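Local coordinates for protein alanine racemase 1 (Caldanaerobacter subterraneus subsp. tengcongensis MB4, PDB 4Y2W) that belongs to the alanine racemase family, whose members join an N-terminal TIM barrel to a C-terminal domain built mainly of beta strands, at residues Phe54-Gly59 against Gly78-Ile83; Leu136-Tyr141 against Tyr166-Ala171; Gly332-Val335 against Thr340-Asn343. The protein carries 1 engineered substitution. All blocks are in the same frame, centred on the assembly; numbering follows the deposited sequence.

From the N terminus, the three contacts follow in series, and none nests in or crosses another. Contact 1 closes around strand 62-65 and helix 68-76, tying the end of helix 48-58 to the loop leading into strand 83-85. Contact 2 spans helix 144-155 and strand 160-166 and brings together two loops that follow consecutive barrel strands, beside a bound alanine. Contact 3, in the C-terminal domain, closes a turn with four residues between its segments, the first ending strand 334-336. Contacts 1 and 2 both belong to the barrel, their centres about 27 Å apart; contacts 2 and 3 lie on opposite sides of the chain's centre, their centres about 42 Å apart.

Contact 1. Residues Phe54-Gly59 against Gly78-Ile83; sequences FLEKEG and GIKTPI
Glu56 and Thr81 mark the nearest approach of the two backbones, with their CA atoms 6.6 Å apart. Residues 54-58 are the last turn of a helix that Gly59 ends with a Schellman motif; residues 78-83 are an irregular link into a strand, and Gly78 is the C-prime residue of another Schellman motif, the one ending the helix before it.

One side chain does nearly all the bridging. Glu56 leaves the helix with CG anti to the backbone N (chi1 -177°) and stays extended, which carries its carboxylate across to the link. There OE2 accepts three hydrogen bonds. Lys80 N reaches Glu56 OE2 on its syn side at 2.8 Å, while Thr81 N comes to the same OE2 from the anti side at 3.1 Å. Thr81 OG1 donates the third, meeting Glu56 OE2 from well above the carboxylate plane at 3.2 Å. Three donors fix the position of OE2, and probably favour the charged form. The other oxygen, Glu56 OE1, lies against Ile79 CD1 at 3.7 Å.

Arg75 of helix 68-76 bonds to the carbonyls of Ile79 and Thr81, so the link is also held to the helix it has just left. Ile79 packs on Leu74 of that helix, Thr81 on Phe63 of strand 62-65, and Leu55 touches both Phe63 and Ile18 of helix 15-28.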
loop_
_atom_site.group_PDB
_atom_site.type_symbol
_atom_site.label_atom_id
_atom_site.label_comp_id
_atom_site.label_asym_id
_atom_site.label_seq_id
_atom_site.Cartn_x
_atom_site.Cartn_y
_atom_site.Cartn_z
ATOM N N PHE A 54 13.070 -4.527 -18.671
ATOM C CA PHE A 54 12.645 -5.452 -19.722
ATOM C C PHE A 54 11.887 -4.788 -20.877
ATOM O O PHE A 54 11.931 -5.284 -22.006
ATOM C CB PHE A 54 11.856 -6.626 -19.128
ATOM C CG PHE A 54 12.732 -7.769 -18.702
ATOM C CD1 PHE A 54 13.534 -7.662 -17.574
ATOM C CD2 PHE A 54 12.794 -8.934 -19.455
ATOM C CE1 PHE A 54 14.362 -8.707 -17.193
ATOM C CE2 PHE A 54 13.621 -9.982 -19.079
ATOM C CZ PHE A 54 14.407 -9.868 -17.948
ATOM N N LEU A 55 11.204 -3.677 -20.608
ATOM C CA LEU A 55 10.580 -2.894 -21.680
ATOM C C LEU A 55 11.630 -2.094 -22.466
ATOM O O LEU A 55 11.462 -1.854 -23.666
ATOM C CB LEU A 55 9.495 -1.967 -21.124
ATOM C CG LEU A 55 8.223 -2.653 -20.612
ATOM C CD1 LEU A 55 7.301 -1.635 -19.958
ATOM C CD2 LEU A 55 7.494 -3.390 -21.725
ATOM N N GLU A 56 12.710 -1.696 -21.795
ATOM C CA GLU A 56 13.840 -1.051 -22.465
ATOM C C GLU A 56 14.528 -2.003 -23.452
ATOM O O GLU A 56 14.927 -1.578 -24.537
ATOM C CB GLU A 56 14.852 -0.523 -21.443
ATOM C CG GLU A 56 16.025 0.229 -22.056
ATOM C CD GLU A 56 16.945 0.837 -21.012
ATOM O OE1 GLU A 56 17.321 0.122 -20.060
ATOM O OE2 GLU A 56 17.303 2.026 -21.148
ATOM N N LYS A 57 14.669 -3.277 -23.078
ATOM C CA LYS A 57 15.189 -4.302 -23.994
ATOM C C LYS A 57 14.263 -4.462 -25.201
ATOM O O LYS A 57 14.723 -4.655 -26.329
ATOM C CB LYS A 57 15.321 -5.666 -23.301
ATOM C CG LYS A 57 16.371 -5.766 -22.199
ATOM C CD LYS A 57 16.298 -7.138 -21.527
ATOM C CE LYS A 57 17.045 -7.204 -20.201
ATOM N NZ LYS A 57 18.486 -7.556 -20.343
ATOM N N GLU A 58 12.958 -4.374 -24.954
ATOM C CA GLU A 58 11.946 -4.572 -25.992
ATOM C C GLU A 58 11.864 -3.404 -26.984
ATOM O O GLU A 58 11.222 -3.522 -28.025
ATOM C CB GLU A 58 10.573 -4.816 -25.350
ATOM C CG GLU A 58 9.638 -5.682 -26.178
ATOM C CD GLU A 58 10.122 -7.117 -26.324
ATOM O OE1 GLU A 58 9.835 -7.734 -27.375
ATOM O OE2 GLU A 58 10.783 -7.633 -25.395
ATOM N N GLY A 59 12.493 -2.278 -26.648
ATOM C CA GLY A 59 12.640 -1.155 -27.574
ATOM C C GLY A 59 11.575 -0.082 -27.436
ATOM O O GLY A 59 11.187 0.538 -28.423
ATOM N N GLY A 78 20.054 2.632 -14.005
ATOM C CA GLY A 78 20.693 2.586 -15.325
ATOM C C GLY A 78 19.756 2.577 -16.521
ATOM O O GLY A 78 20.133 2.117 -17.603
ATOM N N ILE A 79 18.542 3.091 -16.342
ATOM C CA ILE A 79 17.586 3.191 -17.442
ATOM C C ILE A 79 17.955 4.396 -18.313
ATOM O O ILE A 79 18.004 5.527 -17.827
ATOM C CB ILE A 79 16.134 3.318 -16.925
ATOM C CG1 ILE A 79 15.734 2.075 -16.113
ATOM C CG2 ILE A 79 15.162 3.534 -18.079
ATOM C CD1 ILE A 79 15.560 0.804 -16.922
ATOM N N LYS A 80 18.231 4.130 -19.590
ATOM C CA LYS A 80 18.640 5.156 -20.560
ATOM C C LYS A 80 17.442 5.776 -21.272
ATOM O O LYS A 80 17.490 6.938 -21.676
ATOM C CB LYS A 80 19.569 4.548 -21.617
ATOM C CG LYS A 80 20.817 3.871 -21.069
ATOM C CD LYS A 80 21.458 2.974 -22.121
ATOM C CE LYS A 80 22.576 2.124 -21.537
ATOM N NZ LYS A 80 23.713 2.945 -21.031
ATOM N N THR A 81 16.383 4.982 -21.441
ATOM C CA THR A 81 15.143 5.420 -22.080
ATOM C C THR A 81 14.697 6.793 -21.558
ATOM O O THR A 81 14.809 7.056 -20.361
ATOM C CB THR A 81 14.011 4.398 -21.820
ATOM O OG1 THR A 81 14.466 3.077 -22.139
ATOM C CG2 THR A 81 12.778 4.709 -22.657
ATOM N N PRO A 82 14.202 7.675 -22.452
ATOM C CA PRO A 82 13.663 8.957 -21.985
ATOM C C PRO A 82 12.475 8.768 -21.048
ATOM O O PRO A 82 11.652 7.882 -21.273
ATOM C CB PRO A 82 13.211 9.647 -23.280
ATOM C CG PRO A 82 14.005 9.000 -24.361
ATOM C CD PRO A 82 14.177 7.577 -23.924
ATOM N N ILE A 83 12.399 9.597 -20.008
ATOM C CA ILE A 83 11.341 9.501 -19.002
ATOM C C ILE A 83 10.608 10.833 -18.866
ATOM O O ILE A 83 11.240 11.893 -18.832
ATOM C CB ILE A 83 11.916 9.136 -17.622
ATOM C CG1 ILE A 83 12.697 7.821 -17.693
ATOM C CG2 ILE A 83 10.802 9.050 -16.579
ATOM C CD1 ILE A 83 13.730 7.672 -16.600
#

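Contact 2. Residues Leu136-Tyr141 against Tyr166-Ala171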
loop_
_atom_site.group_PDB
_atom_site.type_symbol
_atom_site.label_atom_id
_atom_site.label_comp_id
_atom_site.label_asym_id
_atom_site.label_seq_id
_atom_site.Cartn_x
_atom_site.Cartn_y
_atom_site.Cartn_z
ATOM N N LEU A 136 -10.763 17.571 -18.908
ATOM C CA LEU A 136 -10.588 16.824 -17.658
ATOM C C LEU A 136 -10.556 17.700 -16.392
ATOM O O LEU A 136 -10.884 17.228 -15.299
ATOM C CB LEU A 136 -9.310 15.978 -17.747
ATOM C CG LEU A 136 -8.939 15.049 -16.585
ATOM C CD1 LEU A 136 -9.972 13.951 -16.377
ATOM C CD2 LEU A 136 -7.566 14.442 -16.832
ATOM N N GLY A 137 -10.160 18.965 -16.537
ATOM C CA GLY A 137 -10.143 19.911 -15.415
ATOM C C GLY A 137 -9.102 19.616 -14.344
ATOM O O GLY A 137 -9.226 20.085 -13.213
ATOM N N ARG A 138 -8.067 18.859 -14.701
ATOM C CA ARG A 138 -7.084 18.373 -13.734
ATOM C C ARG A 138 -5.827 19.254 -13.737
ATOM O O ARG A 138 -5.665 20.085 -12.840
ATOM C CB ARG A 138 -6.772 16.903 -14.018
ATOM C CG ARG A 138 -5.831 16.232 -13.036
ATOM C CD ARG A 138 -5.781 14.732 -13.290
ATOM N NE ARG A 138 -4.975 14.386 -14.461
ATOM C CZ ARG A 138 -4.775 13.147 -14.902
ATOM N NH1 ARG A 138 -5.323 12.108 -14.279
ATOM N NH2 ARG A 138 -4.028 12.942 -15.979
ATOM N N ILE A 139 -4.945 19.083 -14.725
ATOM C CA ILE A 139 -3.825 20.012 -14.920
ATOM C C ILE A 139 -3.688 20.403 -16.387
ATOM O O ILE A 139 -4.189 19.709 -17.275
ATOM C CB ILE A 139 -2.466 19.461 -14.409
ATOM C CG1 ILE A 139 -2.115 18.123 -15.064
ATOM C CG2 ILE A 139 -2.476 19.322 -12.896
ATOM C CD1 ILE A 139 -0.627 17.831 -15.070
ATOM N N GLY A 140 -2.996 21.516 -16.622
ATOM C CA GLY A 140 -2.757 22.032 -17.963
ATOM C C GLY A 140 -3.430 23.370 -18.175
ATOM O O GLY A 140 -4.222 23.819 -17.344
ATOM N N TYR A 141 -3.110 24.011 -19.296
ATOM C CA TYR A 141 -3.734 25.280 -19.661
ATOM C C TYR A 141 -5.220 25.101 -19.937
ATOM O O TYR A 141 -5.623 24.134 -20.588
ATOM C CB TYR A 141 -3.083 25.861 -20.917
ATOM C CG TYR A 141 -1.702 26.417 -20.706
ATOM C CD1 TYR A 141 -1.517 27.625 -20.041
ATOM C CD2 TYR A 141 -0.580 25.751 -21.193
ATOM C CE1 TYR A 141 -0.251 28.148 -19.853
ATOM C CE2 TYR A 141 0.692 26.265 -21.013
ATOM C CZ TYR A 141 0.854 27.463 -20.344
ATOM O OH TYR A 141 2.119 27.972 -20.165
ATOM N N TYR A 166 0.785 17.607 -24.846
ATOM C CA TYR A 166 -0.209 16.561 -24.633
ATOM C C TYR A 166 -1.401 16.973 -23.793
ATOM O O TYR A 166 -1.401 18.026 -23.152
ATOM C CB TYR A 166 0.451 15.318 -24.030
ATOM C CG TYR A 166 0.901 15.440 -22.589
ATOM C CD1 TYR A 166 2.029 16.176 -22.249
ATOM C CD2 TYR A 166 0.205 14.797 -21.567
ATOM C CE1 TYR A 166 2.446 16.277 -20.930
ATOM C CE2 TYR A 166 0.612 14.892 -20.247
ATOM C CZ TYR A 166 1.734 15.633 -19.933
ATOM O OH TYR A 166 2.136 15.727 -18.621
ATOM N N SER A 167 -2.419 16.119 -23.840
ATOM C CA SER A 167 -3.644 16.279 -23.066
ATOM C C SER A 167 -4.110 14.892 -22.610
ATOM O O SER A 167 -3.407 13.899 -22.817
ATOM C CB SER A 167 -4.719 16.971 -23.909
ATOM O OG SER A 167 -5.813 17.385 -23.109
ATOM N N HIS A 168 -5.292 14.830 -21.998
ATOM C CA HIS A 168 -5.808 13.594 -21.406
ATOM C C HIS A 168 -7.331 13.538 -21.537
ATOM O O HIS A 168 -8.016 14.519 -21.229
ATOM C CB HIS A 168 -5.402 13.532 -19.928
ATOM C CG HIS A 168 -5.397 12.150 -19.350
ATOM N ND1 HIS A 168 -4.263 11.369 -19.301
ATOM C CD2 HIS A 168 -6.382 11.417 -18.780
ATOM C CE1 HIS A 168 -4.551 10.209 -18.737
ATOM N NE2 HIS A 168 -5.831 10.213 -18.411
ATOM N N PHE A 169 -7.853 12.398 -21.992
ATOM C CA PHE A 169 -9.299 12.224 -22.169
ATOM C C PHE A 169 -9.997 12.035 -20.824
ATOM O O PHE A 169 -9.526 11.270 -19.983
ATOM C CB PHE A 169 -9.610 11.022 -23.073
ATOM C CG PHE A 169 -9.269 11.239 -24.523
ATOM C CD1 PHE A 169 -9.856 12.274 -25.243
ATOM C CD2 PHE A 169 -8.380 10.396 -25.176
ATOM C CE1 PHE A 169 -9.549 12.472 -26.579
ATOM C CE2 PHE A 169 -8.071 10.589 -26.513
ATOM C CZ PHE A 169 -8.657 11.627 -27.214
ATOM N N ALA A 170 -11.129 12.716 -20.643
ATOM C CA ALA A 170 -11.886 12.662 -19.391
ATOM C C ALA A 170 -12.833 11.467 -19.301
ATOM O O ALA A 170 -13.086 10.968 -18.206
ATOM C CB ALA A 170 -12.665 13.951 -19.191
ATOM N N ALA A 171 -13.361 11.014 -20.437
ATOM C CA ALA A 171 -14.342 9.924 -20.446
ATOM C C ALA A 171 -14.136 8.950 -21.607
ATOM O O ALA A 171 -15.100 8.530 -22.249
ATOM C CB ALA A 171 -15.755 10.493 -20.471
#
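The imidazole of His168 carries Arg138 NH2 over the centre of one face, 3.6 Å above the ring plane. The guanidinium does not stack flat there: its plane is turned 48° from the ring, and NH2 is the atom that meets the imidazole. The guanidinium in turn has Leu136 CD2 on one of its own faces, offset toward the rim. That same methyl reaches His168, with Leu136 CD2 3.8 Å from His168 CD2 on an oblique approach, and so touches both flat groups at once.

A chi1 of -176° points the arginine chain away from its own backbone N, and a bend at chi3 (76°) then swings the guanidinium across to the ring. Further along, the contact turns wholly apolar. Leu136 sends its second methyl, CD1, against Ala170, 3.8 Å from Ala170 CA and 3.9 Å from Ala170 CB, and here the backbones come closest, 4.7 Å between the CA atoms of Leu136 and Ala170.

Arg138 and His168 belong to the pocket of a bound alanine, along with Lys40, Tyr44 and Gln360, and the second subunit covers this region with its Tyr268, which packs on Leu136 and makes a weak hydrogen bond to Arg138 NH1.

Both segments are loops that follow strands, 126-131 and 160-166, on the side of the TIM barrel where the strands end, the usual place for its ligand site. Ser167 OG ties the second loop to Ile132 and Thr134 just past strand 126-131, and Gln183 of helix 177-195 accepts a hydrogen bond from Ala170 N.

Contact 3. Residues Gly332-Val335 against Thr340-Asn343; sequences GDEV and TQNN
Gln341 NE2 is the one group that really engages the other segment, and it does so by forking between two oxygens of Glu334. One N-H is directed at the backbone carbonyl, with Gln341 NE2 to Glu334 O at 3.4 Å; the other goes to the carboxylate, Gln341 NE2 to Glu334 OE2 also at 3.4 Å. Both bonds are fairly straight, but long and weak.

Between these two acceptors the amide nitrogen also rests beside the aliphatic part of the glutamate, with Gln341 NE2 3.8 Å from Glu334 CG. The two side chains run past each other in opposite directions, each extended, and their amide and carboxylate planes stand 45° apart. Glu334 puts its carboxylate alongside because its chain is fully extended from chi1 on.

Stronger partners lie outside the pair. Glu334 OE1 makes a salt bridge with Arg249, whose other amino group binds the carbonyl of Thr340, so this arginine joins the two segments a second time. Gln341 OE1 accepts from Gly305 N, which leaves the amide held at its oxygen, and more weakly at its nitrogen.

The far side is loose by comparison. Beyond Gln341 the chain runs through Asn342 and Asn343, both with positive phi and both exposed, heading away from the strand.

The contact is a polar side-chain link within the C-terminal domain typical of alanine racemases. Strand 334-336 pairs antiparallel with strand 248-260 of the mixed sheet, and Gln341 links the loop after it to the tight turn of the beta hairpin formed by strands 300-303 and 306-311.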
loop_
_atom_site.group_PDB
_atom_site.type_symbol
_atom_site.label_atom_id
_atom_site.label_comp_id
_atom_site.label_asym_id
_atom_site.label_seq_id
_atom_site.Cartn_x
_atom_site.Cartn_y
_atom_site.Cartn_z
ATOM N N GLY A 332 1.623 -25.625 2.830
ATOM C CA GLY A 332 2.467 -25.149 1.739
ATOM C C GLY A 332 1.852 -25.284 0.356
ATOM O O GLY A 332 2.534 -25.072 -0.649
ATOM N N ASP A 333 0.571 -25.643 0.292
ATOM C CA ASP A 333 -0.153 -25.588 -0.975
ATOM C C ASP A 333 -0.361 -24.128 -1.357
ATOM O O ASP A 333 -0.639 -23.288 -0.501
ATOM C CB ASP A 333 -1.503 -26.304 -0.886
ATOM C CG ASP A 333 -1.366 -27.818 -0.859
ATOM O OD1 ASP A 333 -0.289 -28.340 -1.237
ATOM O OD2 ASP A 333 -2.344 -28.488 -0.456
ATOM N N GLU A 334 -0.212 -23.835 -2.644
ATOM C CA GLU A 334 -0.364 -22.478 -3.152
ATOM C C GLU A 334 -1.819 -22.023 -3.060
ATOM O O GLU A 334 -2.738 -22.798 -3.346
ATOM C CB GLU A 334 0.108 -22.419 -4.605
ATOM C CG GLU A 334 0.017 -21.049 -5.257
ATOM C CD GLU A 334 0.493 -21.067 -6.694
ATOM O OE1 GLU A 334 1.278 -20.172 -7.075
ATOM O OE2 GLU A 334 0.087 -21.982 -7.439
ATOM N N VAL A 335 -2.020 -20.770 -2.660
ATOM C CA VAL A 335 -3.346 -20.158 -2.653
ATOM C C VAL A 335 -3.295 -18.872 -3.471
ATOM O O VAL A 335 -2.588 -17.933 -3.111
ATOM C CB VAL A 335 -3.824 -19.848 -1.223
ATOM C CG1 VAL A 335 -5.156 -19.108 -1.248
ATOM C CG2 VAL A 335 -3.940 -21.136 -0.420
ATOM N N THR A 340 -4.370 -16.848 -12.191
ATOM C CA THR A 340 -4.824 -18.123 -12.743
ATOM C C THR A 340 -4.287 -19.301 -11.933
ATOM O O THR A 340 -3.203 -19.222 -11.361
ATOM C CB THR A 340 -4.372 -18.255 -14.218
ATOM O OG1 THR A 340 -5.033 -17.261 -15.010
ATOM C CG2 THR A 340 -4.684 -19.638 -14.793
ATOM N N GLN A 341 -5.063 -20.381 -11.883
ATOM C CA GLN A 341 -4.635 -21.633 -11.263
ATOM C C GLN A 341 -5.501 -22.788 -11.780
ATOM O O GLN A 341 -6.668 -22.898 -11.412
ATOM C CB GLN A 341 -4.735 -21.535 -9.733
ATOM C CG GLN A 341 -3.912 -22.582 -8.988
ATOM C CD GLN A 341 -4.208 -22.631 -7.499
ATOM O OE1 GLN A 341 -5.344 -22.867 -7.084
ATOM N NE2 GLN A 341 -3.180 -22.421 -6.684
ATOM N N ASN A 342 -4.931 -23.625 -12.648
ATOM C CA ASN A 342 -5.615 -24.823 -13.178
ATOM C C ASN A 342 -6.981 -24.562 -13.827
ATOM O O ASN A 342 -8.024 -24.842 -13.227
ATOM C CB ASN A 342 -5.792 -25.874 -12.073
ATOM C CG ASN A 342 -4.489 -26.255 -11.408
ATOM O OD1 ASN A 342 -3.415 -26.120 -11.990
ATOM N ND2 ASN A 342 -4.580 -26.741 -10.178
ATOM N N ASN A 343 -6.974 -24.042 -15.053
ATOM C CA ASN A 343 -8.215 -23.788 -15.803
ATOM C C ASN A 343 -9.245 -23.022 -14.975
ATOM O O ASN A 343 -10.431 -23.353 -14.975
ATOM C CB ASN A 343 -8.822 -25.109 -16.296
ATOM C CG ASN A 343 -7.832 -25.952 -17.080
ATOM O OD1 ASN A 343 -7.679 -27.149 -16.825
ATOM N ND2 ASN A 343 -7.147 -25.329 -18.034
#